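Local coordinates for UDP-glucose:anthocyanidin 3-O-glucosyltransferase (Clitoria ternatea, PDB 4REL), which is a plant enzyme of the UDP-glycosyltransferase family, built on the GT-B fold of two Rossmann-like domains facing each other across a cleft, at residues P11-G15 with K81-L86. Sequence-based numbering, arbitrary orientation.
Sequences PFPFG and KLDLFL. With KMP (3,5,7-trihydroxy-2-(4-hydroxyphenyl)-4H-chromen-4-one), chain B.
Leu-82 sets a methyl on one face of the Phe-14 ring: CD2 stands 3.4 Å from the Phe-14 ring centroid and 8° off the normal, the geometry of a CH-pi contact. At that ring's edge, near its plane, Phe-85 CB approaches Phe-14 CZ at 3.8 Å. A second CH-pi contact runs the other way, from loop to helix, with Pro-13 CG 3.5 Å from the Phe-85 ring centroid and only 3° off its normal. With CG anti to the backbone N (chi1 174°), the Phe-85 ring reaches out from the helix to the proline. The Phe-12 ring takes Phe-14 CD2 over the centre of one face, while its edge meets Leu-82, Leu-86 and KMP C15: CZ is 3.9 Å from Leu-82 CD1, and CE1 is 4.3 Å from Leu-86 CD2. An inverse gamma turn centred on Pro-13, with Phe-14 N hydrogen-bonded to Phe-12 O at 2.7 Å, brings these two loop phenylalanines together. The interface is mainly apolar, though Phe-14 CZ also comes within 3.3 Å of Lys-81 O, oblique to the ring. Leu-82 CD1 lies 3.5 Å from KMP C18, so loop and helix both border the ligand, and Phe-192 touches Leu-82 from helix 191-197. The loop after strand 6-10 of the parallel sheet thus packs on helix 80-86 in the N-terminal Rossmann-like domain of the GT-B fold, where Leu-82 forms part of the KMP pocket wall.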
ATOM      1  N   PRO A  11       3.090 -14.136  -0.674  1.00  9.16           N
ATOM      2  CA  PRO A  11       2.427 -12.850  -0.912  1.00  8.93           C
ATOM      3  C   PRO A  11       0.926 -13.028  -1.025  1.00  7.23           C
ATOM      4  O   PRO A  11       0.457 -14.123  -1.336  1.00  9.87           O
ATOM      5  CB  PRO A  11       2.962 -12.434  -2.285  1.00  9.10           C
ATOM      6  CG  PRO A  11       3.276 -13.757  -2.968  1.00 11.94           C
ATOM      7  CD  PRO A  11       3.848 -14.594  -1.852  1.00  9.98           C
ATOM      8  N   PHE A  12       0.185 -11.953  -0.776  1.00  5.80           N
ATOM      9  CA  PHE A  12      -1.178 -11.827  -1.282  1.00  6.55           C
ATOM     10  C   PHE A  12      -0.949 -11.508  -2.759  1.00  7.36           C
ATOM     11  O   PHE A  12      -0.393 -10.464  -3.095  1.00 10.04           O
ATOM     12  CB  PHE A  12      -1.883 -10.685  -0.548  1.00  8.05           C
ATOM     13  CG  PHE A  12      -3.358 -10.572  -0.844  1.00  9.89           C
ATOM     14  CD1 PHE A  12      -4.226 -11.637  -0.624  1.00 10.07           C
ATOM     15  CD2 PHE A  12      -3.885  -9.369  -1.277  1.00 10.21           C
ATOM     16  CE1 PHE A  12      -5.604 -11.500  -0.878  1.00  9.42           C
ATOM     17  CE2 PHE A  12      -5.252  -9.229  -1.532  1.00 12.13           C
ATOM     18  CZ  PHE A  12      -6.106 -10.291  -1.327  1.00 10.74           C
ATOM     19  N   PRO A  13      -1.329 -12.437  -3.650  1.00  9.18           N
ATOM     20  CA  PRO A  13      -0.770 -12.439  -5.014  1.00 10.70           C
ATOM     21  C   PRO A  13      -1.469 -11.469  -5.972  1.00 12.43           C
ATOM     22  O   PRO A  13      -1.881 -11.841  -7.084  1.00 12.43           O
ATOM     23  CB  PRO A  13      -0.947 -13.895  -5.443  1.00 13.03           C
ATOM     24  CG  PRO A  13      -2.225 -14.313  -4.745  1.00 11.65           C
ATOM     25  CD  PRO A  13      -2.168 -13.623  -3.389  1.00  8.61           C
ATOM     26  N   PHE A  14      -1.562 -10.214  -5.539  1.00 11.75           N
ATOM     27  CA  PHE A  14      -2.285  -9.183  -6.279  1.00 11.21           C
ATOM     28  C   PHE A  14      -1.577  -7.843  -6.244  1.00 16.40           C
ATOM     29  O   PHE A  14      -1.305  -7.314  -5.163  1.00 20.85           O
ATOM     30  CB  PHE A  14      -3.695  -9.041  -5.714  1.00 11.50           C
ATOM     31  CG  PHE A  14      -4.479 -10.308  -5.793  1.00 10.72           C
ATOM     32  CD1 PHE A  14      -5.084 -10.681  -6.988  1.00 12.59           C
ATOM     33  CD2 PHE A  14      -4.568 -11.158  -4.692  1.00 11.75           C
ATOM     34  CE1 PHE A  14      -5.787 -11.881  -7.084  1.00 11.29           C
ATOM     35  CE2 PHE A  14      -5.265 -12.361  -4.788  1.00  9.49           C
ATOM     36  CZ  PHE A  14      -5.869 -12.717  -5.981  1.00 14.16           C
ATOM     37  N   GLY A  15      -1.296  -7.310  -7.434  1.00 15.11           N
ATOM     38  CA  GLY A  15      -0.778  -5.960  -7.619  1.00 18.45           C
ATOM     39  C   GLY A  15       0.056  -5.329  -6.519  1.00 16.74           C
ATOM     40  O   GLY A  15       1.229  -5.658  -6.350  1.00 15.76           O
ATOM     41  N   LYS A  81     -11.371 -12.210  -7.879  1.00  9.53           N
ATOM     42  CA  LYS A  81     -10.126 -12.974  -7.947  1.00 10.86           C
ATOM     43  C   LYS A  81      -9.496 -13.164  -6.577  1.00 12.76           C
ATOM     44  O   LYS A  81      -8.820 -14.176  -6.337  1.00 11.00           O
ATOM     45  CB  LYS A  81      -9.131 -12.337  -8.921  1.00 12.53           C
ATOM     46  CG  LYS A  81      -9.507 -12.557 -10.389  1.00 14.59           C
ATOM     47  CD  LYS A  81      -8.582 -11.788 -11.314  1.00 18.04           C
ATOM     48  CE  LYS A  81      -8.790 -12.207 -12.759  1.00 23.84           C
ATOM     49  NZ  LYS A  81      -8.033 -11.327 -13.689  1.00 23.51           N
ATOM     50  N   LEU A  82      -9.714 -12.204  -5.681  1.00 10.85           N
ATOM     51  CA  LEU A  82      -9.232 -12.328  -4.302  1.00 10.69           C
ATOM     52  C   LEU A  82      -9.939 -13.488  -3.605  1.00 12.29           C
ATOM     53  O   LEU A  82      -9.295 -14.325  -2.972  1.00  9.77           O
ATOM     54  CB  LEU A  82      -9.449 -11.045  -3.488  1.00 13.94           C
ATOM     55  CG  LEU A  82      -9.138  -9.664  -4.064  1.00 20.17           C
ATOM     56  CD1 LEU A  82      -9.240  -8.604  -2.975  1.00 19.91           C
ATOM     57  CD2 LEU A  82      -7.791  -9.606  -4.721  1.00 16.71           C
ATOM     58  N   ASP A  83     -11.267 -13.524  -3.699  1.00 11.52           N
ATOM     59  CA  ASP A  83     -12.031 -14.634  -3.126  1.00  9.04           C
ATOM     60  C   ASP A  83     -11.570 -15.982  -3.681  1.00 14.28           C
ATOM     61  O   ASP A  83     -11.399 -16.951  -2.934  1.00 11.78           O
ATOM     62  CB  ASP A  83     -13.522 -14.479  -3.444  1.00 10.33           C
ATOM     63  CG  ASP A  83     -14.186 -13.327  -2.696  1.00 15.77           C
ATOM     64  OD1 ASP A  83     -13.674 -12.897  -1.645  1.00 12.15           O
ATOM     65  OD2 ASP A  83     -15.253 -12.869  -3.156  1.00 17.05           O
ATOM     66  N   LEU A  84     -11.405 -16.052  -5.002  1.00 10.30           N
ATOM     67  CA  LEU A  84     -11.058 -17.318  -5.653  1.00  8.50           C
ATOM     68  C   LEU A  84      -9.705 -17.823  -5.179  1.00  8.25           C
ATOM     69  O   LEU A  84      -9.547 -19.015  -4.895  1.00  9.29           O
ATOM     70  CB  LEU A  84     -11.102 -17.192  -7.184  1.00  8.70           C
ATOM     71  CG  LEU A  84     -12.511 -17.068  -7.787  1.00  9.27           C
ATOM     72  CD1 LEU A  84     -12.452 -16.807  -9.289  1.00 14.74           C
ATOM     73  CD2 LEU A  84     -13.333 -18.332  -7.510  1.00 15.16           C
ATOM     74  N   PHE A  85      -8.729 -16.926  -5.063  1.00  8.89           N
ATOM     75  CA  PHE A  85      -7.445 -17.346  -4.504  1.00  8.30           C
ATOM     76  C   PHE A  85      -7.580 -17.775  -3.047  1.00  9.13           C
ATOM     77  O   PHE A  85      -7.054 -18.807  -2.651  1.00 10.50           O
ATOM     78  CB  PHE A  85      -6.381 -16.249  -4.593  1.00  9.26           C
ATOM     79  CG  PHE A  85      -5.101 -16.624  -3.898  1.00  4.92           C
ATOM     80  CD1 PHE A  85      -4.249 -17.572  -4.460  1.00  7.05           C
ATOM     81  CD2 PHE A  85      -4.775 -16.071  -2.672  1.00  6.82           C
ATOM     82  CE1 PHE A  85      -3.081 -17.939  -3.820  1.00  9.60           C
ATOM     83  CE2 PHE A  85      -3.605 -16.441  -2.016  1.00  7.50           C
ATOM     84  CZ  PHE A  85      -2.755 -17.368  -2.594  1.00 11.51           C
ATOM     85  N   LEU A  86      -8.259 -16.970  -2.234  1.00  8.71           N
ATOM     86  CA  LEU A  86      -8.363 -17.311  -0.822  1.00  8.61           C
ATOM     87  C   LEU A  86      -9.105 -18.642  -0.650  1.00 10.54           C
ATOM     88  O   LEU A  86      -8.817 -19.399   0.284  1.00 11.03           O
ATOM     89  CB  LEU A  86      -9.040 -16.187  -0.020  1.00  7.74           C
ATOM     90  CG  LEU A  86      -8.256 -14.881   0.102  1.00 10.75           C
ATOM     91  CD1 LEU A  86      -9.154 -13.753   0.644  1.00  8.26           C
ATOM     92  CD2 LEU A  86      -7.030 -15.048   0.986  1.00 13.43           C
TER
HETATM   93  C1  KMP B1001      -9.205  -2.932   3.719  1.00 19.06           C
HETATM   94  C2  KMP B1001      -7.886  -2.885   3.301  1.00 21.94           C
HETATM   95  C3  KMP B1001      -7.551  -3.367   1.943  1.00 18.97           C
HETATM   96  C4  KMP B1001      -8.629  -3.878   1.072  1.00 20.39           C
HETATM   97  C5  KMP B1001      -9.921  -3.889   1.583  1.00 19.25           C
HETATM   98  C6  KMP B1001     -10.197  -3.426   2.873  1.00 19.88           C
HETATM   99  C9  KMP B1001      -6.158  -3.339   1.441  1.00 24.66           C
HETATM  100  C10 KMP B1001      -5.912  -3.843   0.071  1.00 23.50           C
HETATM  101  C11 KMP B1001      -7.076  -4.347  -0.730  1.00 23.32           C
HETATM  102  C14 KMP B1001      -6.919  -4.870  -2.123  1.00 25.63           C
HETATM  103  C15 KMP B1001      -5.673  -5.177  -2.666  1.00 29.35           C
HETATM  104  C16 KMP B1001      -5.568  -5.658  -3.962  1.00 32.35           C
HETATM  105  C17 KMP B1001      -6.708  -5.833  -4.730  1.00 33.15           C
HETATM  106  C18 KMP B1001      -7.955  -5.532  -4.197  1.00 32.06           C
HETATM  107  C19 KMP B1001      -8.058  -5.056  -2.897  1.00 27.69           C
HETATM  108  O12 KMP B1001      -8.350  -4.333  -0.196  1.00 22.88           O
HETATM  109  O13 KMP B1001      -5.229  -2.904   2.162  1.00 26.23           O
HETATM  110  O24 KMP B1001      -6.598  -6.302  -6.005  1.00 37.97           O
HETATM  111  O27 KMP B1001      -4.637  -3.814  -0.406  1.00 23.83           O
HETATM  112  O29 KMP B1001     -11.482  -3.461   3.320  1.00 21.39           O
HETATM  113  O30 KMP B1001      -6.902  -2.407   4.111  1.00 26.17           O